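Local coordinates for protein CpuTA1 (PDB 5K3W) that belongs to the class IV aminotransferase family and binds pyridoxal-5'-phosphate in a two-chain assembly, at residues E140-S143 with Q144-L147. Sequence-based numbering, arbitrary orientation.
Sequences EDFS and QQRL
R146 folds its side chain back over the carbonyl of F142, four residues earlier in the chain, and its own backbone closes the turn: R146 N donates to F142 O at 2.9 Å, with an N-H...O angle of 159°. R146 CB lies 3.5 Å from F142 O. With chi1 at -68°, CG stands beside the backbone N and 3.2 Å from F142 O. From there the chain runs extended through CD to NE, which passes 4.0 Å from F142 CB. The guanidinium then leaves the turn: NE bonds to the carbonyl of R273, and NH2 reaches the carbonyl of V272 and forms a salt bridge with E113, while N297 and L301 of helix 290-307 touch the side chain. Q145 OE1 lies at the edge of the F142 ring, near its plane, 4.0 Å from F142 CD1, with ring and amide planes 39° apart; that oxygen's hydrogen bond is to R273 NH1. At the start of the turn, S143 N donates to D141 OD1 (2.9 Å), making an Asx turn, and S143 OG gives the same oxygen a second bond (2.7 Å). The loop between strands 131-138 and 149-155 includes this helix-like turn at the surface, with the side chain of F142 about 10 Å from the bound pyridoxal-5'-phosphate. Q145 and R146 both bond R273, so the arginine head is held by several partners while its aliphatic part packs against the F142 carbonyl.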
loop_
_atom_site.group_PDB
_atom_site.type_symbol
_atom_site.label_atom_id
_atom_site.label_comp_id
_atom_site.label_asym_id
_atom_site.label_seq_id
_atom_site.Cartn_x
_atom_site.Cartn_y
_atom_site.Cartn_z
ATOM N N GLU A 140 14.831 2.787 -16.841
ATOM C CA GLU A 140 13.977 3.027 -17.993
ATOM C C GLU A 140 14.468 4.243 -18.765
ATOM O O GLU A 140 15.026 5.186 -18.195
ATOM C CB GLU A 140 12.532 3.252 -17.562
ATOM C CG GLU A 140 11.680 3.839 -18.665
ATOM C CD GLU A 140 10.262 4.127 -18.223
ATOM O OE1 GLU A 140 9.775 3.433 -17.299
ATOM O OE2 GLU A 140 9.642 5.057 -18.800
ATOM N N ASP A 141 14.258 4.212 -20.078
ATOM C CA ASP A 141 14.626 5.326 -20.946
ATOM C C ASP A 141 13.619 6.461 -20.766
ATOM O O ASP A 141 12.451 6.332 -21.148
ATOM C CB ASP A 141 14.684 4.848 -22.393
ATOM C CG ASP A 141 15.073 5.942 -23.367
ATOM O OD1 ASP A 141 15.126 7.131 -22.979
ATOM O OD2 ASP A 141 15.304 5.605 -24.544
ATOM N N PHE A 142 14.067 7.575 -20.186
ATOM C CA PHE A 142 13.212 8.732 -19.929
ATOM C C PHE A 142 13.547 9.927 -20.821
ATOM O O PHE A 142 13.155 11.054 -20.504
ATOM C CB PHE A 142 13.316 9.164 -18.466
ATOM C CG PHE A 142 12.673 8.221 -17.498
ATOM C CD1 PHE A 142 11.287 8.098 -17.445
ATOM C CD2 PHE A 142 13.447 7.493 -16.606
ATOM C CE1 PHE A 142 10.684 7.246 -16.542
ATOM C CE2 PHE A 142 12.855 6.643 -15.695
ATOM C CZ PHE A 142 11.469 6.514 -15.667
ATOM N N SER A 143 14.272 9.714 -21.922
ATOM C CA SER A 143 14.709 10.846 -22.733
ATOM C C SER A 143 13.526 11.655 -23.243
ATOM O O SER A 143 13.577 12.891 -23.285
ATOM C CB SER A 143 15.555 10.357 -23.903
ATOM O OG SER A 143 14.873 9.326 -24.586
ATOM N N GLN A 144 12.458 10.977 -23.653
ATOM C CA GLN A 144 11.295 11.694 -24.162
ATOM C C GLN A 144 10.605 12.484 -23.047
ATOM O O GLN A 144 10.324 13.678 -23.206
ATOM C CB GLN A 144 10.336 10.704 -24.825
ATOM C CG GLN A 144 9.385 11.344 -25.794
ATOM C CD GLN A 144 10.113 12.194 -26.814
ATOM O OE1 GLN A 144 11.198 11.826 -27.289
ATOM N NE2 GLN A 144 9.536 13.353 -27.143
ATOM N N GLN A 145 10.342 11.837 -21.900
ATOM C CA GLN A 145 9.686 12.534 -20.796
ATOM C C GLN A 145 10.508 13.735 -20.321
ATOM O O GLN A 145 9.938 14.761 -19.928
ATOM C CB GLN A 145 9.407 11.559 -19.638
ATOM C CG GLN A 145 8.640 10.289 -20.060
ATOM C CD GLN A 145 7.520 9.857 -19.093
ATOM O OE1 GLN A 145 7.687 9.812 -17.864
ATOM N NE2 GLN A 145 6.365 9.528 -19.664
ATOM N N ARG A 146 11.840 13.647 -20.376
ATOM C CA ARG A 146 12.667 14.794 -20.021
ATOM C C ARG A 146 12.460 15.985 -20.952
ATOM O O ARG A 146 12.888 17.092 -20.606
ATOM C CB ARG A 146 14.140 14.390 -19.996
ATOM C CG ARG A 146 14.459 13.439 -18.871
ATOM C CD ARG A 146 15.912 13.017 -18.833
ATOM N NE ARG A 146 16.065 11.977 -17.824
ATOM C CZ ARG A 146 17.126 11.195 -17.685
ATOM N NH1 ARG A 146 18.169 11.318 -18.494
ATOM N NH2 ARG A 146 17.134 10.278 -16.730
ATOM N N LEU A 147 11.798 15.801 -22.100
ATOM C CA LEU A 147 11.492 16.917 -22.986
ATOM C C LEU A 147 10.083 17.468 -22.808
ATOM O O LEU A 147 9.817 18.590 -23.259
ATOM C CB LEU A 147 11.677 16.510 -24.453
ATOM C CG LEU A 147 13.043 15.957 -24.889
ATOM C CD1 LEU A 147 13.057 15.689 -26.381
ATOM C CD2 LEU A 147 14.174 16.882 -24.493
HETATM O O HOH W 1 13.702 11.385 -27.009
#